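5-formyltetrahydrofolate cyclo-ligase family protein (Bacillus anthracis, PDB 2JCB) probably catalyses the ATP-dependent cyclisation of 5-formyltetrahydrofolate to 5,10-methenyltetrahydrofolate, a step of folate metabolism. Local coordinates at residues S94-Q103 / P114-V122; G160-M171 / V184-M194. One frame throughout, in Å; residues are numbered along the deposited sequence.

Interaction 1 of 2, residues S94-Q103 / P114-V122; sequences SFRQISNFDQ and PIPALTEEV
The guanidinium of Arg96 lies between Pro116, whose CA covers one face, and the backbone of Glu120 and Glu121, where Glu121 N sits 3.8 Å above the other face. Its edge meets Thr119 side-on: NE donates to OG1 of Thr119 at 2.9 Å, and NH2 to Thr119 O at 3.0 Å. Both acceptors lie near the guanidinium plane, which should fix the group's rotation. The bend at chi3 (77°) turns the arginine's end onto this threonine, and its side chain crosses that of Pro114 at about a right angle, Arg96 CD 3.8 Å from Pro114 CG. Thr119 OG1 in turn donates to Ile115 O, linking the grip to the 3-10 turn 116-118.

The amide of Gln103 is held at both ends. NE2 donates to Leu118 O (2.9 Å, 165° at hydrogen), with that oxygen in the amide plane, while OE1 accepts from the backbone N of Ser99 and Asn100. Where strand 92-98 faces Glu121, Ser94 OG donates to the anti lone pair of Glu121 OE2 at 2.5 Å.

Backbone bonds Val122 N to Phe95 O and Gln97 N to Glu120 O add the short strand 120-121 antiparallel to strand 92-98. It forms an edge of the mixed sheet within the chain; strand 80-87 pairs with the other side of 92-98.

Interaction 2 of 2, residues G160-M171 / V184-M194; sequences GKTLSLAYSFQM and VEKIITEKGTM
Ahead of the backbone pairing of strands 161-165 and 186-189, Thr162 and Glu185 exchange side-chain-to-main-chain bonds: Glu185 N donates to Thr162 OG1 at 2.9 Å, and Thr162 N to Glu185 OE1, met from above the carboxylate plane. With chi1 at 58°, OG1 stands between the threonine's own backbone N and carbonyl carbon, within range of that amide. The parallel register follows from three bonds: Ser164 N to Lys186 O (2.8 Å), Ile188 N to Ser164 O and Ala166 N to Ile188 O. The two short strand axes approach to 4.6 Å. Ser164 OG bonds to Val132 O, just past the neighbouring strand 129-131.

A second polar group lies past the strand ends. The carboxylate of Glu190 takes Ser168 N on the syn lone pair of OE1 (2.8 Å) and Ser168 OG on OE2 (2.7 Å), the latter from above its plane. A bend at chi2 (-84°) carries the carboxylate back to the start of the 3-10 turn 168-170. Beside it, Thr189 OG1 accepts from Lys191 N, an ST turn leading into strand 192-195.

Apolar packing occupies both faces of this Rossmann-like core. On one, Leu165 CD2 lies alongside Ile188 CD1 at 3.9 Å, and Leu163 CD1 joins them. On the other, CG of Met171 touches CE of Met194 at 3.8 Å and SD of Met171 touches CG2 of Ile187; Tyr137 covers this face beside Ile187. Val184 packs on Ser164 OG, its side chain about 10 Å from the bound ADP and magnesium ion.

Main-chain bonds thus join the middle, while side-chain oxygens of Thr162, Glu185 and Glu190 take main-chain N-H groups at either end. Glu190 satisfies both N and OG of Ser168, donors that probably ease its charge.

How the interactions relate
Interactions 1 and 2 belong to the same mixed sheet but to its opposite flanks. Their centres are 26 Å apart and their nearest atoms about 10 Å, so they do not touch. Interaction 1 joins the edge strand 120-121 to 92-98; interaction 2 joins the parallel strands 161-165 and 186-189, with hairpin partner 192-195 at the other border. Strands 80-87, 54-56 and 129-131 lie between them. Along the chain interaction 1 closes before interaction 2 opens, and Ile144 to Gly149, Asp152 and Arg153, part of the ADP pocket, fall in that interval. Antiparallel pairing at one margin and parallel pairing nearer the nucleotide thus belong to one continuous sheet.

Interaction 1 of 2, residues S94-Q103 / P114-V122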
loop_
_atom_site.group_PDB
_atom_site.type_symbol
_atom_site.label_atom_id
_atom_site.label_comp_id
_atom_site.label_asym_id
_atom_site.label_seq_id
_atom_site.Cartn_x
_atom_site.Cartn_y
_atom_site.Cartn_z
ATOM N N SER A 94 2.608 11.516 -7.399
ATOM C CA SER A 94 1.654 12.596 -7.333
ATOM C C SER A 94 0.351 11.944 -6.925
ATOM O O SER A 94 -0.297 11.268 -7.741
ATOM C CB SER A 94 1.491 13.236 -8.701
ATOM O OG SER A 94 0.487 14.242 -8.711
ATOM N N PHE A 95 -0.072 12.156 -5.684
ATOM C CA PHE A 95 -1.384 11.624 -5.327
ATOM C C PHE A 95 -2.483 12.528 -5.881
ATOM O O PHE A 95 -2.458 13.732 -5.679
ATOM C CB PHE A 95 -1.495 11.442 -3.828
ATOM C CG PHE A 95 -0.742 10.256 -3.368
ATOM C CD1 PHE A 95 -1.416 9.051 -3.236
ATOM C CD2 PHE A 95 0.616 10.327 -3.099
ATOM C CE1 PHE A 95 -0.720 7.855 -2.834
ATOM C CE2 PHE A 95 1.344 9.162 -2.697
ATOM C CZ PHE A 95 0.673 7.923 -2.579
ATOM N N ARG A 96 -3.415 11.931 -6.614
ATOM C CA ARG A 96 -4.433 12.734 -7.271
ATOM C C ARG A 96 -5.805 12.226 -6.974
ATOM O O ARG A 96 -6.031 11.029 -6.929
ATOM C CB ARG A 96 -4.214 12.780 -8.807
ATOM C CG ARG A 96 -2.736 13.004 -9.230
ATOM C CD ARG A 96 -2.669 13.039 -10.752
ATOM N NE ARG A 96 -3.146 14.322 -11.257
ATOM C CZ ARG A 96 -2.384 15.389 -11.397
ATOM N NH1 ARG A 96 -1.095 15.347 -11.057
ATOM N NH2 ARG A 96 -2.907 16.487 -11.868
ATOM N N GLN A 97 -6.730 13.147 -6.770
ATOM C CA GLN A 97 -8.080 12.752 -6.387
ATOM C C GLN A 97 -8.858 12.094 -7.528
ATOM O O GLN A 97 -8.869 12.599 -8.673
ATOM C CB GLN A 97 -8.861 13.950 -5.849
ATOM C CG GLN A 97 -10.298 13.607 -5.566
ATOM C CD GLN A 97 -11.133 14.768 -5.041
ATOM O OE1 GLN A 97 -10.788 15.928 -5.214
ATOM N NE2 GLN A 97 -12.235 14.438 -4.373
ATOM N N ILE A 98 -9.552 11.029 -7.173
ATOM C CA ILE A 98 -10.491 10.335 -8.086
ATOM C C ILE A 98 -11.846 10.249 -7.423
ATOM O O ILE A 98 -11.930 9.878 -6.240
ATOM C CB ILE A 98 -9.986 8.914 -8.567
ATOM C CG1 ILE A 98 -9.655 7.908 -7.433
ATOM C CG2 ILE A 98 -8.786 9.092 -9.537
ATOM C CD1 ILE A 98 -9.630 6.360 -7.872
ATOM N N SER A 99 -12.869 10.598 -8.185
ATOM C CA SER A 99 -14.260 10.530 -7.759
ATOM C C SER A 99 -14.965 9.320 -8.370
ATOM O O SER A 99 -16.028 8.893 -7.907
ATOM C CB SER A 99 -14.974 11.792 -8.194
ATOM O OG SER A 99 -14.346 12.941 -7.664
ATOM N N ASN A 100 -14.398 8.812 -9.464
ATOM C CA ASN A 100 -14.951 7.647 -10.169
ATOM C C ASN A 100 -13.842 6.925 -10.926
ATOM O O ASN A 100 -12.759 7.507 -11.163
ATOM C CB ASN A 100 -16.105 8.054 -11.112
ATOM C CG ASN A 100 -15.675 9.062 -12.180
ATOM O OD1 ASN A 100 -14.849 8.738 -13.031
ATOM N ND2 ASN A 100 -16.245 10.269 -12.154
ATOM N N PHE A 101 -14.075 5.666 -11.292
ATOM C CA PHE A 101 -12.997 4.858 -11.880
ATOM C C PHE A 101 -12.655 5.232 -13.345
ATOM O O PHE A 101 -11.605 4.833 -13.866
ATOM C CB PHE A 101 -13.281 3.346 -11.748
ATOM C CG PHE A 101 -13.259 2.841 -10.331
ATOM C CD1 PHE A 101 -12.077 2.850 -9.584
ATOM C CD2 PHE A 101 -14.425 2.354 -9.743
ATOM C CE1 PHE A 101 -12.073 2.400 -8.259
ATOM C CE2 PHE A 101 -14.427 1.896 -8.439
ATOM C CZ PHE A 101 -13.268 1.915 -7.689
ATOM N N ASP A 102 -13.499 6.065 -13.951
ATOM C CA ASP A 102 -13.240 6.607 -15.297
ATOM C C ASP A 102 -12.161 7.703 -15.344
ATOM O O ASP A 102 -11.732 8.121 -16.419
ATOM C CB ASP A 102 -14.550 7.080 -15.941
ATOM C CG ASP A 102 -15.229 5.986 -16.763
ATOM O OD1 ASP A 102 -14.707 4.837 -16.832
ATOM O OD2 ASP A 102 -16.290 6.281 -17.354
ATOM N N GLN A 103 -11.684 8.130 -14.169
ATOM C CA GLN A 103 -10.579 9.069 -14.096
ATOM C C GLN A 103 -9.239 8.308 -14.091
ATOM O O GLN A 103 -8.178 8.909 -13.913
ATOM C CB GLN A 103 -10.709 9.908 -12.837
ATOM C CG GLN A 103 -11.732 11.014 -12.979
ATOM C CD GLN A 103 -12.058 11.651 -11.661
ATOM O OE1 GLN A 103 -12.690 11.038 -10.825
ATOM N NE2 GLN A 103 -11.637 12.903 -11.470
ATOM N N PRO A 114 -4.212 7.756 -12.206
ATOM C CA PRO A 114 -5.130 8.883 -12.444
ATOM C C PRO A 114 -4.675 9.631 -13.694
ATOM O O PRO A 114 -3.471 9.815 -13.888
ATOM C CB PRO A 114 -4.921 9.775 -11.207
ATOM C CG PRO A 114 -3.602 9.362 -10.624
ATOM C CD PRO A 114 -3.427 7.930 -10.964
ATOM N N ILE A 115 -5.632 10.073 -14.507
ATOM C CA ILE A 115 -5.328 10.807 -15.722
ATOM C C ILE A 115 -5.031 12.252 -15.304
ATOM O O ILE A 115 -5.916 12.929 -14.772
ATOM C CB ILE A 115 -6.530 10.770 -16.714
ATOM C CG1 ILE A 115 -6.918 9.318 -17.054
ATOM C CG2 ILE A 115 -6.235 11.622 -17.942
ATOM C CD1 ILE A 115 -8.303 9.159 -17.668
ATOM N N PRO A 116 -3.769 12.709 -15.475
ATOM C CA PRO A 116 -3.427 14.070 -15.040
ATOM C C PRO A 116 -4.452 15.120 -15.470
ATOM O O PRO A 116 -4.838 15.952 -14.660
ATOM C CB PRO A 116 -2.085 14.336 -15.729
ATOM C CG PRO A 116 -1.451 13.020 -15.803
ATOM C CD PRO A 116 -2.590 12.023 -16.041
ATOM N N ALA A 117 -4.908 15.074 -16.728
ATOM C CA ALA A 117 -5.820 16.095 -17.249
ATOM C C ALA A 117 -7.195 16.111 -16.555
ATOM O O ALA A 117 -7.884 17.135 -16.567
ATOM C CB ALA A 117 -5.977 15.942 -18.762
ATOM N N LEU A 118 -7.551 14.985 -15.917
ATOM C CA LEU A 118 -8.870 14.825 -15.311
ATOM C C LEU A 118 -8.846 14.726 -13.794
ATOM O O LEU A 118 -9.864 14.450 -13.186
ATOM C CB LEU A 118 -9.577 13.595 -15.889
ATOM C CG LEU A 118 -9.810 13.617 -17.414
ATOM C CD1 LEU A 118 -10.534 12.340 -17.819
ATOM C CD2 LEU A 118 -10.567 14.856 -17.861
ATOM N N THR A 119 -7.691 14.935 -13.179
ATOM C CA THR A 119 -7.587 14.738 -11.739
ATOM C C THR A 119 -6.733 15.833 -11.113
ATOM O O THR A 119 -5.898 16.451 -11.810
ATOM C CB THR A 119 -6.973 13.346 -11.423
ATOM O OG1 THR A 119 -5.694 13.213 -12.068
ATOM C CG2 THR A 119 -7.915 12.206 -11.871
ATOM N N GLU A 120 -6.945 16.085 -9.814
ATOM C CA GLU A 120 -6.258 17.202 -9.163
ATOM C C GLU A 120 -5.293 16.643 -8.154
ATOM O O GLU A 120 -5.698 15.823 -7.332
ATOM C CB GLU A 120 -7.252 18.142 -8.484
ATOM C CG GLU A 120 -7.897 19.105 -9.443
ATOM C CD GLU A 120 -9.066 19.881 -8.833
ATOM O OE1 GLU A 120 -9.420 20.936 -9.395
ATOM O OE2 GLU A 120 -9.626 19.428 -7.807
ATOM N N GLU A 121 -4.036 17.086 -8.217
ATOM C CA GLU A 121 -3.044 16.714 -7.216
ATOM C C GLU A 121 -3.466 17.211 -5.842
ATOM O O GLU A 121 -3.920 18.375 -5.710
ATOM C CB GLU A 121 -1.710 17.373 -7.519
ATOM C CG GLU A 121 -0.586 16.704 -6.765
ATOM C CD GLU A 121 0.739 17.225 -7.218
ATOM O OE1 GLU A 121 1.072 18.399 -6.866
ATOM O OE2 GLU A 121 1.419 16.481 -7.965
ATOM N N VAL A 122 -3.249 16.372 -4.838
ATOM C CA VAL A 122 -3.506 16.722 -3.431
ATOM C C VAL A 122 -2.177 16.671 -2.656
ATOM O O VAL A 122 -1.452 15.682 -2.721
ATOM C CB VAL A 122 -4.599 15.805 -2.803
ATOM C CG1 VAL A 122 -4.832 16.157 -1.341
ATOM C CG2 VAL A 122 -5.904 15.971 -3.543
HETATM O O HOH W 1 0.849 14.286 -4.018
HETATM O O HOH W 2 -9.672 15.338 -9.197
#

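Interaction 2 of 2, residues G160-M171 / V184-M194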
loop_
_atom_site.group_PDB
_atom_site.type_symbol
_atom_site.label_atom_id
_atom_site.label_comp_id
_atom_site.label_asym_id
_atom_site.label_seq_id
_atom_site.Cartn_x
_atom_site.Cartn_y
_atom_site.Cartn_z
ATOM N N GLY A 160 1.422 12.339 7.982
ATOM C CA GLY A 160 0.162 11.818 8.438
ATOM C C GLY A 160 0.265 10.393 8.929
ATOM O O GLY A 160 1.342 9.875 9.182
ATOM N N LYS A 161 -0.873 9.745 9.052
ATOM C CA LYS A 161 -0.948 8.366 9.532
ATOM C C LYS A 161 -0.723 7.360 8.408
ATOM O O LYS A 161 -1.176 7.604 7.303
ATOM C CB LYS A 161 -2.308 8.145 10.184
ATOM C CG LYS A 161 -2.476 9.035 11.467
ATOM C CD LYS A 161 -3.893 8.942 11.965
ATOM C CE LYS A 161 -4.225 10.195 12.771
ATOM N NZ LYS A 161 -3.821 9.957 14.177
ATOM N N THR A 162 -0.071 6.241 8.702
ATOM C CA THR A 162 0.169 5.190 7.715
ATOM C C THR A 162 -0.329 3.847 8.207
ATOM O O THR A 162 -0.260 3.540 9.408
ATOM C CB THR A 162 1.665 5.004 7.362
ATOM O OG1 THR A 162 2.447 4.712 8.527
ATOM C CG2 THR A 162 2.207 6.256 6.710
ATOM N N LEU A 163 -0.820 3.038 7.290
ATOM C CA LEU A 163 -1.081 1.647 7.617
ATOM C C LEU A 163 -0.952 0.847 6.370
ATOM O O LEU A 163 -1.118 1.353 5.290
ATOM C CB LEU A 163 -2.456 1.416 8.299
ATOM C CG LEU A 163 -3.753 1.554 7.558
ATOM C CD1 LEU A 163 -4.078 0.239 6.668
ATOM C CD2 LEU A 163 -4.880 1.852 8.577
ATOM N N SER A 164 -0.658 -0.434 6.554
ATOM C CA SER A 164 -0.587 -1.389 5.450
ATOM C C SER A 164 -1.539 -2.512 5.713
ATOM O O SER A 164 -1.839 -2.830 6.871
ATOM C CB SER A 164 0.820 -1.913 5.246
ATOM O OG SER A 164 1.725 -0.901 4.817
ATOM N N LEU A 165 -2.091 -3.045 4.619
ATOM C CA LEU A 165 -2.951 -4.227 4.619
ATOM C C LEU A 165 -2.131 -5.411 4.111
ATOM O O LEU A 165 -1.464 -5.276 3.085
ATOM C CB LEU A 165 -4.164 -3.959 3.714
ATOM C CG LEU A 165 -4.907 -2.652 3.994
ATOM C CD1 LEU A 165 -6.060 -2.303 2.985
ATOM C CD2 LEU A 165 -5.471 -2.691 5.422
ATOM N N ALA A 166 -2.176 -6.578 4.782
ATOM C CA ALA A 166 -1.352 -7.695 4.425
ATOM C C ALA A 166 -1.990 -9.008 4.800
ATOM O O ALA A 166 -2.626 -9.103 5.831
ATOM C CB ALA A 166 0.006 -7.564 5.058
ATOM N N TYR A 167 -1.806 -10.024 3.963
ATOM C CA TYR A 167 -2.135 -11.367 4.379
ATOM C C TYR A 167 -1.056 -11.746 5.413
ATOM O O TYR A 167 0.103 -11.272 5.367
ATOM C CB TYR A 167 -2.009 -12.327 3.200
ATOM C CG TYR A 167 -2.823 -11.924 2.016
ATOM C CD1 TYR A 167 -4.216 -12.043 2.055
ATOM C CD2 TYR A 167 -2.218 -11.515 0.805
ATOM C CE1 TYR A 167 -4.978 -11.708 0.963
ATOM C CE2 TYR A 167 -3.000 -11.192 -0.327
ATOM C CZ TYR A 167 -4.386 -11.293 -0.222
ATOM O OH TYR A 167 -5.282 -10.980 -1.258
ATOM N N SER A 168 -1.448 -12.574 6.371
ATOM C CA SER A 168 -0.514 -12.952 7.419
ATOM C C SER A 168 0.786 -13.606 6.913
ATOM O O SER A 168 1.830 -13.446 7.543
ATOM C CB SER A 168 -1.213 -13.772 8.519
ATOM O OG SER A 168 -1.560 -15.024 8.042
ATOM N N PHE A 169 0.731 -14.318 5.781
ATOM C CA PHE A 169 1.924 -14.891 5.178
ATOM C C PHE A 169 2.894 -13.828 4.599
ATOM O O PHE A 169 4.014 -14.163 4.230
ATOM C CB PHE A 169 1.577 -15.944 4.110
ATOM C CG PHE A 169 1.040 -15.350 2.821
ATOM C CD1 PHE A 169 1.917 -14.789 1.874
ATOM C CD2 PHE A 169 -0.337 -15.365 2.539
ATOM C CE1 PHE A 169 1.470 -14.269 0.683
ATOM C CE2 PHE A 169 -0.810 -14.827 1.325
ATOM C CZ PHE A 169 0.103 -14.248 0.410
ATOM N N GLN A 170 2.458 -12.577 4.486
ATOM C CA GLN A 170 3.370 -11.503 4.112
ATOM C C GLN A 170 4.174 -11.022 5.285
ATOM O O GLN A 170 5.149 -10.288 5.105
ATOM C CB GLN A 170 2.567 -10.331 3.550
ATOM C CG GLN A 170 1.978 -10.577 2.174
ATOM C CD GLN A 170 1.130 -9.390 1.710
ATOM O OE1 GLN A 170 -0.084 -9.410 1.747
ATOM N NE2 GLN A 170 1.820 -8.359 1.196
ATOM N N MET A 171 3.789 -11.451 6.490
ATOM C CA MET A 171 4.602 -11.175 7.694
ATOM C C MET A 171 5.821 -12.069 7.790
ATOM O O MET A 171 5.742 -13.319 7.672
ATOM C CB MET A 171 3.734 -11.291 8.961
ATOM C CG MET A 171 2.500 -10.409 8.968
ATOM S SD MET A 171 2.857 -8.644 8.786
ATOM C CE MET A 171 4.195 -8.336 9.957
ATOM N N VAL A 184 6.068 1.522 8.459
ATOM C CA VAL A 184 4.636 1.908 8.540
ATOM C C VAL A 184 4.185 1.800 10.009
ATOM O O VAL A 184 4.782 1.051 10.769
ATOM C CB VAL A 184 3.714 1.057 7.632
ATOM C CG1 VAL A 184 4.035 1.321 6.163
ATOM C CG2 VAL A 184 3.859 -0.454 7.914
ATOM N N GLU A 185 3.153 2.549 10.377
ATOM C CA GLU A 185 2.709 2.628 11.765
ATOM C C GLU A 185 1.829 1.458 12.207
ATOM O O GLU A 185 1.701 1.203 13.398
ATOM C CB GLU A 185 1.929 3.918 12.010
ATOM C CG GLU A 185 2.840 5.097 11.996
ATOM C CD GLU A 185 2.066 6.417 12.013
ATOM O OE1 GLU A 185 0.869 6.483 11.631
ATOM O OE2 GLU A 185 2.681 7.411 12.395
ATOM N N LYS A 186 1.158 0.835 11.272
ATOM C CA LYS A 186 0.217 -0.249 11.607
ATOM C C LYS A 186 0.089 -1.191 10.441
ATOM O O LYS A 186 0.104 -0.760 9.272
ATOM C CB LYS A 186 -1.167 0.355 11.859
ATOM C CG LYS A 186 -2.246 -0.754 12.207
ATOM C CD LYS A 186 -3.614 -0.158 12.437
ATOM C CE LYS A 186 -3.710 0.457 13.842
ATOM N NZ LYS A 186 -5.082 0.986 14.129
ATOM N N ILE A 187 -0.038 -2.481 10.741
ATOM C CA ILE A 187 -0.245 -3.496 9.688
ATOM C C ILE A 187 -1.547 -4.234 10.124
ATOM O O ILE A 187 -1.665 -4.640 11.295
ATOM C CB ILE A 187 0.959 -4.473 9.483
ATOM C CG1 ILE A 187 2.246 -3.686 9.100
ATOM C CG2 ILE A 187 0.641 -5.511 8.380
ATOM C CD1 ILE A 187 3.454 -4.229 9.672
ATOM N N ILE A 188 -2.510 -4.361 9.218
ATOM C CA ILE A 188 -3.733 -5.133 9.447
ATOM C C ILE A 188 -3.646 -6.416 8.611
ATOM O O ILE A 188 -3.504 -6.323 7.373
ATOM C CB ILE A 188 -4.948 -4.334 9.025
ATOM C CG1 ILE A 188 -4.985 -2.968 9.750
ATOM C CG2 ILE A 188 -6.209 -5.122 9.313
ATOM C CD1 ILE A 188 -6.018 -2.115 9.224
ATOM N N THR A 189 -3.762 -7.575 9.257
ATOM C CA THR A 189 -3.826 -8.873 8.584
ATOM C C THR A 189 -5.169 -9.480 8.917
ATOM O O THR A 189 -6.003 -8.851 9.630
ATOM C CB THR A 189 -2.702 -9.847 9.034
ATOM O OG1 THR A 189 -2.980 -10.306 10.367
ATOM C CG2 THR A 189 -1.291 -9.190 8.967
ATOM N N GLU A 190 -5.399 -10.719 8.476
ATOM C CA GLU A 190 -6.697 -11.318 8.772
ATOM C C GLU A 190 -6.730 -11.814 10.239
ATOM O O GLU A 190 -7.777 -12.257 10.711
ATOM C CB GLU A 190 -6.994 -12.483 7.808
ATOM C CG GLU A 190 -6.099 -13.740 8.025
ATOM C CD GLU A 190 -4.727 -13.690 7.339
ATOM O OE1 GLU A 190 -4.204 -12.637 6.947
ATOM O OE2 GLU A 190 -4.149 -14.765 7.230
ATOM N N LYS A 191 -5.580 -11.822 10.894
ATOM C CA LYS A 191 -5.428 -12.329 12.252
ATOM C C LYS A 191 -5.377 -11.197 13.307
ATOM O O LYS A 191 -5.415 -11.500 14.502
ATOM C CB LYS A 191 -4.098 -13.118 12.362
ATOM C CG LYS A 191 -3.980 -14.460 11.648
ATOM C CD LYS A 191 -2.618 -15.029 11.939
ATOM C CE LYS A 191 -2.422 -16.267 11.152
ATOM N NZ LYS A 191 -1.293 -17.048 11.728
ATOM N N GLY A 192 -5.286 -9.936 12.878
ATOM C CA GLY A 192 -5.202 -8.818 13.849
ATOM C C GLY A 192 -4.391 -7.668 13.317
ATOM O O GLY A 192 -4.365 -7.401 12.106
ATOM N N THR A 193 -3.707 -6.979 14.233
ATOM C CA THR A 193 -2.966 -5.769 13.859
ATOM C C THR A 193 -1.622 -5.805 14.557
ATOM O O THR A 193 -1.487 -6.356 15.644
ATOM C CB THR A 193 -3.678 -4.469 14.242
ATOM O OG1 THR A 193 -3.797 -4.364 15.687
ATOM C CG2 THR A 193 -5.049 -4.347 13.582
ATOM N N MET A 194 -0.616 -5.199 13.904
ATOM C CA MET A 194 0.711 -5.017 14.474
ATOM C C MET A 194 0.823 -3.501 14.509
ATOM O O MET A 194 0.510 -2.829 13.524
ATOM C CB MET A 194 1.791 -5.665 13.581
ATOM C CG MET A 194 1.799 -7.253 13.531
ATOM S SD MET A 194 0.725 -8.111 12.290
ATOM C CE MET A 194 1.318 -9.807 12.526
HETATM O O HOH W 3 1.510 9.501 12.213
HETATM O O HOH W 4 -2.335 -15.684 5.174
#